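Local coordinates for DNA-binding protein (Sulfolobus solfataricus, PDB 3IRB) that is of unknown function but binds zinc and may bind acyl-CoA, at residues F36-I45 with I133-R141; L99-L107 with L118-K126. One frame throughout, in Å; residues are numbered along the deposited sequence.

Interaction 1: F36-I45 with I133-R141; sequences FFNGLKQNKI and ILSFQWPLR. With SO4 (sulfate ion), chain E.
N43 packs flat on F136 between 36-45 and 133-141: N43 CA stands 3.7 Å from the centroid of the F136 ring and 6° off its normal, a CH-pi contact over the face. I133 CG2 sits over the centre of the opposite face, so the ring is clamped on both sides. The N43 amide extends over the same ring, its plane tilted only slightly from it, with OD1 3.5 Å from F136 CD1. N43, with positive phi, is the C-prime residue of the Schellman motif that ends the helix, marked by the bonds K44 N to G39 O and N43 N to L40 O, and its CA lies over the ring there.

Among the aromatic contacts, F37 turns its edge to the face of W138, an offset edge-to-face pair with centroids 5.8 Å apart and planes at 63°. W138 CG lies anti to the backbone N (chi1 -173°), which carries the six-membered ring to F36 and F37. F36 CE2 approaches W138 CZ3 at 3.7 Å, W138 lying at the edge of the F36 ring.

The other contacts are mostly apolar. I45 and L140 meet tip to tip, CD1 to CD2 at 3.8 Å, and I45 CD1 also reaches the edge of F136. L40 divides its branches, CD1 going to L140 CD1 and CD2 to F136 CD2 at 4.1 Å, while its backbone O lies 3.3 Å from F136 CB. With an alanine at F136 the ring is gone, and a gap is likely to open between N43 and I133, beside L40 and I45.

On the far side of 133-141, R141 NE and NH2 hold a sulfate, probably from the crystallisation liquor. The helix end and the turn after it pack on the loop between strands 132-135 and 141-144, with helix 12-28, whose M20 O accepts from W138 NE1, and strand 114-123, whose L117 touches F36 and I45, alongside.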
loop_
_atom_site.group_PDB
_atom_site.type_symbol
_atom_site.label_atom_id
_atom_site.label_comp_id
_atom_site.label_asym_id
_atom_site.label_seq_id
_atom_site.Cartn_x
_atom_site.Cartn_y
_atom_site.Cartn_z
ATOM N N PHE A 36 -7.545 3.530 -9.192
ATOM C CA PHE A 36 -6.875 2.709 -8.190
ATOM C C PHE A 36 -7.844 1.788 -7.461
ATOM O O PHE A 36 -7.625 0.585 -7.387
ATOM C CB PHE A 36 -6.114 3.573 -7.192
ATOM C CG PHE A 36 -5.398 2.782 -6.165
ATOM C CD1 PHE A 36 -4.274 2.025 -6.503
ATOM C CD2 PHE A 36 -5.855 2.770 -4.853
ATOM C CE1 PHE A 36 -3.631 1.268 -5.531
ATOM C CE2 PHE A 36 -5.221 2.040 -3.885
ATOM C CZ PHE A 36 -4.122 1.276 -4.211
ATOM N N PHE A 37 -8.893 2.359 -6.874
ATOM C CA PHE A 37 -9.828 1.558 -6.064
ATOM C C PHE A 37 -10.670 0.596 -6.908
ATOM O O PHE A 37 -10.983 -0.511 -6.466
ATOM C CB PHE A 37 -10.682 2.454 -5.157
ATOM C CG PHE A 37 -9.890 2.979 -3.991
ATOM C CD1 PHE A 37 -9.616 2.146 -2.899
ATOM C CD2 PHE A 37 -9.298 4.221 -4.050
ATOM C CE1 PHE A 37 -8.824 2.588 -1.873
ATOM C CE2 PHE A 37 -8.518 4.665 -3.024
ATOM C CZ PHE A 37 -8.277 3.858 -1.938
ATOM N N ASN A 38 -11.019 1.008 -8.126
ATOM C CA ASN A 38 -11.598 0.063 -9.073
ATOM C C ASN A 38 -10.662 -1.091 -9.389
ATOM O O ASN A 38 -11.104 -2.237 -9.482
ATOM C CB ASN A 38 -12.019 0.764 -10.371
ATOM C CG ASN A 38 -13.291 1.552 -10.205
ATOM O OD1 ASN A 38 -14.013 1.378 -9.217
ATOM N ND2 ASN A 38 -13.580 2.433 -11.166
ATOM N N GLY A 39 -9.385 -0.790 -9.554
ATOM C CA GLY A 39 -8.358 -1.820 -9.791
ATOM C C GLY A 39 -8.300 -2.848 -8.669
ATOM O O GLY A 39 -8.212 -4.049 -8.922
ATOM N N LEU A 40 -8.346 -2.380 -7.427
ATOM C CA LEU A 40 -8.319 -3.279 -6.261
ATOM C C LEU A 40 -9.490 -4.272 -6.277
ATOM O O LEU A 40 -9.334 -5.456 -5.901
ATOM C CB LEU A 40 -8.346 -2.471 -4.967
ATOM C CG LEU A 40 -7.098 -1.670 -4.595
ATOM C CD1 LEU A 40 -7.302 -0.986 -3.243
ATOM C CD2 LEU A 40 -5.791 -2.478 -4.615
ATOM N N LYS A 41 -10.660 -3.795 -6.716
ATOM C CA LYS A 41 -11.829 -4.664 -6.885
ATOM C C LYS A 41 -11.589 -5.769 -7.910
ATOM O O LYS A 41 -12.237 -6.802 -7.852
ATOM C CB LYS A 41 -13.079 -3.848 -7.278
ATOM C CG LYS A 41 -13.572 -2.853 -6.188
ATOM C CD LYS A 41 -14.778 -1.996 -6.666
ATOM N N GLN A 42 -10.653 -5.570 -8.830
ATOM C CA GLN A 42 -10.315 -6.612 -9.799
ATOM C C GLN A 42 -9.014 -7.368 -9.461
ATOM O O GLN A 42 -8.424 -7.998 -10.333
ATOM C CB GLN A 42 -10.170 -5.972 -11.181
ATOM C CG GLN A 42 -11.415 -5.226 -11.663
ATOM C CD GLN A 42 -11.146 -4.449 -12.941
ATOM O OE1 GLN A 42 -11.227 -3.217 -12.966
ATOM N NE2 GLN A 42 -10.792 -5.163 -14.001
ATOM N N ASN A 43 -8.561 -7.287 -8.210
ATOM C CA ASN A 43 -7.265 -7.838 -7.783
ATOM C C ASN A 43 -6.073 -7.305 -8.589
ATOM O O ASN A 43 -5.175 -8.054 -8.944
ATOM C CB ASN A 43 -7.296 -9.371 -7.800
ATOM C CG ASN A 43 -8.351 -9.943 -6.873
ATOM O OD1 ASN A 43 -8.947 -9.232 -6.063
ATOM N ND2 ASN A 43 -8.588 -11.230 -6.992
ATOM N N LYS A 44 -6.079 -6.008 -8.882
ATOM C CA LYS A 44 -4.948 -5.374 -9.547
ATOM C C LYS A 44 -4.467 -4.199 -8.758
ATOM O O LYS A 44 -5.242 -3.575 -8.026
ATOM C CB LYS A 44 -5.349 -4.896 -10.937
ATOM C CG LYS A 44 -5.826 -6.034 -11.851
ATOM C CD LYS A 44 -6.287 -5.489 -13.198
ATOM C CE LYS A 44 -6.705 -6.619 -14.138
ATOM N NZ LYS A 44 -7.296 -6.077 -15.399
ATOM N N ILE A 45 -3.184 -3.895 -8.925
ATOM C CA ILE A 45 -2.559 -2.703 -8.367
ATOM C C ILE A 45 -2.331 -1.770 -9.555
ATOM O O ILE A 45 -1.516 -2.077 -10.460
ATOM C CB ILE A 45 -1.208 -3.029 -7.713
ATOM C CG1 ILE A 45 -1.395 -4.053 -6.573
ATOM C CG2 ILE A 45 -0.548 -1.770 -7.251
ATOM C CD1 ILE A 45 -2.357 -3.608 -5.503
ATOM N N ILE A 133 0.306 -10.517 -1.973
ATOM C CA ILE A 133 -0.942 -9.865 -1.555
ATOM C C ILE A 133 -2.036 -10.898 -1.349
ATOM O O ILE A 133 -2.385 -11.612 -2.278
ATOM C CB ILE A 133 -1.395 -8.809 -2.589
ATOM C CG1 ILE A 133 -0.332 -7.713 -2.726
ATOM C CG2 ILE A 133 -2.756 -8.228 -2.180
ATOM C CD1 ILE A 133 -0.414 -6.925 -4.001
ATOM N N LEU A 134 -2.557 -10.989 -0.119
ATOM C CA LEU A 134 -3.640 -11.908 0.227
ATOM C C LEU A 134 -5.011 -11.256 0.057
ATOM O O LEU A 134 -5.978 -11.925 -0.289
ATOM C CB LEU A 134 -3.482 -12.381 1.676
ATOM C CG LEU A 134 -2.222 -13.211 1.986
ATOM C CD1 LEU A 134 -2.284 -13.762 3.396
ATOM C CD2 LEU A 134 -2.106 -14.349 0.969
ATOM N N SER A 135 -5.101 -9.957 0.327
ATOM C CA SER A 135 -6.387 -9.227 0.239
ATOM C C SER A 135 -6.187 -7.857 -0.371
ATOM O O SER A 135 -5.295 -7.111 0.054
ATOM C CB SER A 135 -7.025 -9.067 1.628
ATOM O OG SER A 135 -8.191 -8.243 1.595
ATOM N N PHE A 136 -7.041 -7.537 -1.343
ATOM C CA PHE A 136 -7.025 -6.254 -2.031
ATOM C C PHE A 136 -8.076 -5.273 -1.465
ATOM O O PHE A 136 -8.273 -4.198 -2.007
ATOM C CB PHE A 136 -7.276 -6.502 -3.531
ATOM C CG PHE A 136 -6.159 -7.248 -4.205
ATOM C CD1 PHE A 136 -6.098 -8.634 -4.141
ATOM C CD2 PHE A 136 -5.174 -6.571 -4.900
ATOM C CE1 PHE A 136 -5.063 -9.337 -4.754
ATOM C CE2 PHE A 136 -4.116 -7.254 -5.507
ATOM C CZ PHE A 136 -4.078 -8.652 -5.444
ATOM N N GLN A 137 -8.781 -5.648 -0.401
ATOM C CA GLN A 137 -9.602 -4.672 0.315
ATOM C C GLN A 137 -8.649 -3.775 1.086
ATOM O O GLN A 137 -7.613 -4.227 1.547
ATOM C CB GLN A 137 -10.555 -5.376 1.254
ATOM C CG GLN A 137 -11.481 -4.464 2.035
ATOM C CD GLN A 137 -12.416 -5.240 2.977
ATOM O OE1 GLN A 137 -12.719 -6.421 2.759
ATOM N NE2 GLN A 137 -12.865 -4.568 4.036
ATOM N N TRP A 138 -8.975 -2.498 1.208
ATOM C CA TRP A 138 -8.106 -1.558 1.903
ATOM C C TRP A 138 -8.361 -1.587 3.409
ATOM O O TRP A 138 -9.515 -1.644 3.831
ATOM C CB TRP A 138 -8.366 -0.151 1.371
ATOM C CG TRP A 138 -7.445 0.839 1.880
ATOM C CD1 TRP A 138 -7.532 1.511 3.053
ATOM C CD2 TRP A 138 -6.264 1.279 1.248
ATOM N NE1 TRP A 138 -6.477 2.349 3.183
ATOM C CE2 TRP A 138 -5.669 2.216 2.088
ATOM C CE3 TRP A 138 -5.614 0.930 0.058
ATOM C CZ2 TRP A 138 -4.468 2.846 1.770
ATOM C CZ3 TRP A 138 -4.453 1.550 -0.261
ATOM C CH2 TRP A 138 -3.867 2.484 0.601
ATOM N N PRO A 139 -7.299 -1.553 4.236
ATOM C CA PRO A 139 -5.891 -1.607 3.931
ATOM C C PRO A 139 -5.516 -3.005 3.511
ATOM O O PRO A 139 -6.049 -3.971 4.047
ATOM C CB PRO A 139 -5.203 -1.298 5.276
ATOM C CG PRO A 139 -6.203 -0.986 6.189
ATOM C CD PRO A 139 -7.526 -1.369 5.681
ATOM N N LEU A 140 -4.625 -3.105 2.543
ATOM C CA LEU A 140 -4.216 -4.399 2.024
ATOM C C LEU A 140 -3.523 -5.279 3.082
ATOM O O LEU A 140 -2.907 -4.781 4.039
ATOM C CB LEU A 140 -3.314 -4.254 0.811
ATOM C CG LEU A 140 -4.041 -3.982 -0.532
ATOM C CD1 LEU A 140 -4.679 -2.638 -0.513
ATOM C CD2 LEU A 140 -3.114 -4.095 -1.760
ATOM N N ARG A 141 -3.650 -6.581 2.884
ATOM C CA ARG A 141 -2.969 -7.583 3.681
ATOM C C ARG A 141 -2.039 -8.380 2.789
ATOM O O ARG A 141 -2.446 -8.897 1.728
ATOM C CB ARG A 141 -3.940 -8.594 4.313
ATOM C CG ARG A 141 -4.941 -8.050 5.327
ATOM C CD ARG A 141 -5.591 -9.228 6.118
ATOM N NE ARG A 141 -6.487 -10.037 5.286
ATOM C CZ ARG A 141 -6.262 -11.285 4.880
ATOM N NH1 ARG A 141 -5.155 -11.925 5.208
ATOM N NH2 ARG A 141 -7.146 -11.891 4.114
HETATM S S SO4 E . -10.165 -9.959 3.662
HETATM O O1 SO4 E . -9.656 -11.292 3.419
HETATM O O2 SO4 E . -11.472 -10.010 4.304
HETATM O O3 SO4 E . -10.335 -9.269 2.385
HETATM O O4 SO4 E . -9.235 -9.184 4.503
#

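Interaction 2: L99-L107 with L118-K126; sequences LAQPVYIAL and LCYAEGNVK
Y104 and A121 form an antiparallel hydrogen-bonded pair, Y104 N to A121 O at 3.0 Å and A121 N to Y104 O at 2.9 Å. A106 and C119 repeat the pattern with straighter bonds; A106 N meets C119 O at 2.9 Å.

Along the Y104 side chain, CB lies 3.3 Å from A121 O and also meets A121 CB. CG is anti to the carbonyl carbon (chi1 -63°), which carries the ring over V125 beyond the strand end. CG and CD1 meet V125 CG2, with A121 O near CD1 at the ring edge; CD2, CE2 and CZ lie against V125 CB, and CE1 is near G123 O. V125 CB, 3.7 Å from Y104 CE2, stands over the centre of the ring and 11° off its normal, a CH-pi contact over the face. At the tip, OH bonds a water at 2.7 Å, and that water donates to G123 O, bridging the hydroxyl to the backbone. Another water links P102 O to G123 N where the direct ladder ends.

On the opposite face of the sheet, I105 lies alongside Y120, pointing the same way, its CD1 3.7 Å from Y120 CD1. Its CG2 branch turns to L118 CD1, and V103 CG1 adds to the Y120 contact. Helix 12-28 lies against this face, meeting I105 through W16 and Y120 through M20.

The axes of strands 102-107 and 118-123 make an angle of 137° between N-to-C directions, well short of 180°: a strongly twisted beta hairpin of strands 98-109 and 114-123, consistent with the coiled sheet of an OB-fold.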
loop_
_atom_site.group_PDB
_atom_site.type_symbol
_atom_site.label_atom_id
_atom_site.label_comp_id
_atom_site.label_asym_id
_atom_site.label_seq_id
_atom_site.Cartn_x
_atom_site.Cartn_y
_atom_site.Cartn_z
ATOM N N LEU A 99 0.002 -11.828 20.763
ATOM C CA LEU A 99 -0.532 -12.382 19.543
ATOM C C LEU A 99 0.255 -13.662 19.175
ATOM O O LEU A 99 1.490 -13.656 19.176
ATOM C CB LEU A 99 -0.410 -11.341 18.426
ATOM C CG LEU A 99 -1.215 -10.055 18.601
ATOM C CD1 LEU A 99 -0.809 -9.047 17.543
ATOM C CD2 LEU A 99 -2.749 -10.343 18.554
ATOM N N ALA A 100 -0.479 -14.715 18.824
ATOM C CA ALA A 100 0.076 -15.922 18.196
ATOM C C ALA A 100 0.969 -15.528 17.018
ATOM O O ALA A 100 2.103 -15.966 16.902
ATOM C CB ALA A 100 -1.078 -16.823 17.689
ATOM N N GLN A 101 0.426 -14.697 16.138
ATOM C CA GLN A 101 1.174 -14.168 15.014
ATOM C C GLN A 101 1.183 -12.672 15.196
ATOM O O GLN A 101 0.124 -12.053 15.165
ATOM C CB GLN A 101 0.482 -14.519 13.700
ATOM C CG GLN A 101 0.647 -15.975 13.315
ATOM C CD GLN A 101 -0.569 -16.519 12.602
ATOM O OE1 GLN A 101 -1.140 -15.866 11.719
ATOM N NE2 GLN A 101 -0.984 -17.718 12.989
ATOM N N PRO A 102 2.359 -12.090 15.424
ATOM C CA PRO A 102 2.455 -10.634 15.460
ATOM C C PRO A 102 1.935 -10.006 14.187
ATOM O O PRO A 102 2.001 -10.618 13.087
ATOM C CB PRO A 102 3.963 -10.377 15.557
ATOM C CG PRO A 102 4.524 -11.601 16.132
ATOM C CD PRO A 102 3.654 -12.737 15.681
ATOM N N VAL A 103 1.426 -8.788 14.336
ATOM C CA VAL A 103 0.950 -7.998 13.215
ATOM C C VAL A 103 2.043 -7.020 12.836
ATOM O O VAL A 103 2.648 -6.362 13.697
ATOM C CB VAL A 103 -0.324 -7.232 13.580
ATOM C CG1 VAL A 103 -0.681 -6.217 12.482
ATOM C CG2 VAL A 103 -1.469 -8.214 13.833
ATOM N N TYR A 104 2.333 -6.950 11.559
ATOM C CA TYR A 104 3.332 -6.010 11.084
ATOM C C TYR A 104 2.626 -4.891 10.338
ATOM O O TYR A 104 1.717 -5.151 9.566
ATOM C CB TYR A 104 4.308 -6.713 10.170
ATOM C CG TYR A 104 5.117 -7.807 10.796
ATOM C CD1 TYR A 104 4.573 -9.082 10.975
ATOM C CD2 TYR A 104 6.431 -7.605 11.178
ATOM C CE1 TYR A 104 5.304 -10.101 11.539
ATOM C CE2 TYR A 104 7.178 -8.642 11.730
ATOM C CZ TYR A 104 6.592 -9.874 11.922
ATOM O OH TYR A 104 7.301 -10.914 12.461
ATOM N N ILE A 105 3.076 -3.650 10.519
ATOM C CA ILE A 105 2.619 -2.553 9.695
ATOM C C ILE A 105 3.813 -2.317 8.762
ATOM O O ILE A 105 4.913 -2.022 9.249
ATOM C CB ILE A 105 2.311 -1.283 10.524
ATOM C CG1 ILE A 105 1.369 -1.581 11.701
ATOM C CG2 ILE A 105 1.742 -0.194 9.623
ATOM C CD1 ILE A 105 -0.025 -2.206 11.339
ATOM N N ALA A 106 3.612 -2.505 7.467
ATOM C CA ALA A 106 4.719 -2.450 6.493
ATOM C C ALA A 106 4.481 -1.436 5.408
ATOM O O ALA A 106 3.340 -1.222 5.001
ATOM C CB ALA A 106 4.952 -3.839 5.855
ATOM N N LEU A 107 5.559 -0.821 4.926
ATOM C CA LEU A 107 5.536 -0.120 3.640
ATOM C C LEU A 107 5.951 -1.087 2.566
ATOM O O LEU A 107 7.070 -1.617 2.573
ATOM C CB LEU A 107 6.487 1.052 3.640
ATOM C CG LEU A 107 6.466 1.865 2.350
ATOM C CD1 LEU A 107 5.074 2.383 2.054
ATOM C CD2 LEU A 107 7.506 2.994 2.484
ATOM N N LEU A 118 0.896 1.238 2.343
ATOM C CA LEU A 118 0.913 0.930 3.779
ATOM C C LEU A 118 -0.045 -0.226 4.018
ATOM O O LEU A 118 -1.244 -0.082 3.789
ATOM C CB LEU A 118 0.519 2.169 4.580
ATOM C CG LEU A 118 0.758 2.190 6.081
ATOM C CD1 LEU A 118 2.239 1.969 6.421
ATOM C CD2 LEU A 118 0.240 3.524 6.629
ATOM N N CYS A 119 0.499 -1.355 4.464
ATOM C CA CYS A 119 -0.206 -2.612 4.528
ATOM C C CYS A 119 -0.013 -3.284 5.858
ATOM O O CYS A 119 0.951 -3.022 6.582
ATOM C CB CYS A 119 0.350 -3.583 3.456
ATOM S SG CYS A 119 0.222 -3.064 1.755
ATOM N N TYR A 120 -0.937 -4.192 6.165
ATOM C CA TYR A 120 -0.712 -5.219 7.157
ATOM C C TYR A 120 0.078 -6.367 6.549
ATOM O O TYR A 120 -0.208 -6.794 5.424
ATOM C CB TYR A 120 -2.044 -5.802 7.602
ATOM C CG TYR A 120 -2.922 -4.848 8.340
ATOM C CD1 TYR A 120 -2.527 -4.320 9.573
ATOM C CD2 TYR A 120 -4.161 -4.507 7.833
ATOM C CE1 TYR A 120 -3.369 -3.462 10.274
ATOM C CE2 TYR A 120 -4.998 -3.672 8.514
ATOM C CZ TYR A 120 -4.609 -3.148 9.724
ATOM O OH TYR A 120 -5.493 -2.335 10.372
ATOM N N ALA A 121 1.059 -6.870 7.295
ATOM C CA ALA A 121 1.888 -7.993 6.841
ATOM C C ALA A 121 1.923 -9.039 7.940
ATOM O O ALA A 121 1.890 -8.697 9.122
ATOM C CB ALA A 121 3.326 -7.512 6.486
ATOM N N GLU A 122 1.949 -10.307 7.551
ATOM C CA GLU A 122 2.115 -11.396 8.495
ATOM C C GLU A 122 3.049 -12.437 7.878
ATOM O O GLU A 122 3.245 -12.463 6.671
ATOM C CB GLU A 122 0.771 -11.980 8.955
ATOM C CG GLU A 122 -0.032 -10.975 9.843
ATOM C CD GLU A 122 -1.153 -11.566 10.680
ATOM O OE1 GLU A 122 -1.152 -12.791 10.948
ATOM O OE2 GLU A 122 -2.056 -10.771 11.067
ATOM N N GLY A 123 3.680 -13.223 8.750
ATOM C CA GLY A 123 4.615 -14.241 8.375
ATOM C C GLY A 123 6.043 -13.949 8.850
ATOM O O GLY A 123 6.269 -13.269 9.854
ATOM N N ASN A 124 6.994 -14.473 8.094
ATOM C CA ASN A 124 8.427 -14.343 8.388
ATOM C C ASN A 124 8.940 -13.059 7.786
ATOM O O ASN A 124 9.829 -13.060 6.939
ATOM C CB ASN A 124 9.175 -15.559 7.857
ATOM C CG ASN A 124 8.778 -16.798 8.563
ATOM O OD1 ASN A 124 8.606 -16.796 9.784
ATOM N ND2 ASN A 124 8.607 -17.887 7.808
ATOM N N VAL A 125 8.361 -11.954 8.248
ATOM C CA VAL A 125 8.618 -10.641 7.692
ATOM C C VAL A 125 10.066 -10.194 7.991
ATOM O O VAL A 125 10.531 -10.300 9.115
ATOM C CB VAL A 125 7.639 -9.601 8.237
ATOM C CG1 VAL A 125 7.986 -8.179 7.729
ATOM C CG2 VAL A 125 6.197 -9.959 7.813
ATOM N N LYS A 126 10.763 -9.739 6.960
ATOM C CA LYS A 126 12.034 -9.040 7.139
ATOM C C LYS A 126 12.165 -8.050 6.011
ATOM O O LYS A 126 11.503 -8.168 4.967
ATOM C CB LYS A 126 13.252 -9.988 7.227
ATOM C CG LYS A 126 13.438 -10.978 6.108
ATOM C CD LYS A 126 14.657 -11.949 6.292
ATOM C CE LYS A 126 14.443 -13.013 7.326
ATOM N NZ LYS A 126 15.558 -14.054 7.365
HETATM O O HOH W 1 3.109 -12.805 11.826
HETATM O O HOH W 2 6.270 -13.458 12.518
#

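The centres of the two interactions lie about 17 Å apart, and interaction 2 is nested in the chain between the two segments of interaction 1. They meet directly: L140 O is 3.0 Å from Y120 N, a probable hydrogen bond, and P139 CG packs 3.8 Å from Y120 CE2. Both reach the same mixed sheet, in which strand 114-123 pairs with 98-109 in antiparallel fashion and with 141-144 in parallel. Helix 12-28 touches both, through W138 in one and I105 and Y120 in the other. Interaction 2 thus lies within the OB-fold hairpin, whereas interaction 1 joins helix 30-41 and the loop after it to the C-terminal part of that fold. Both are away from the zinc site.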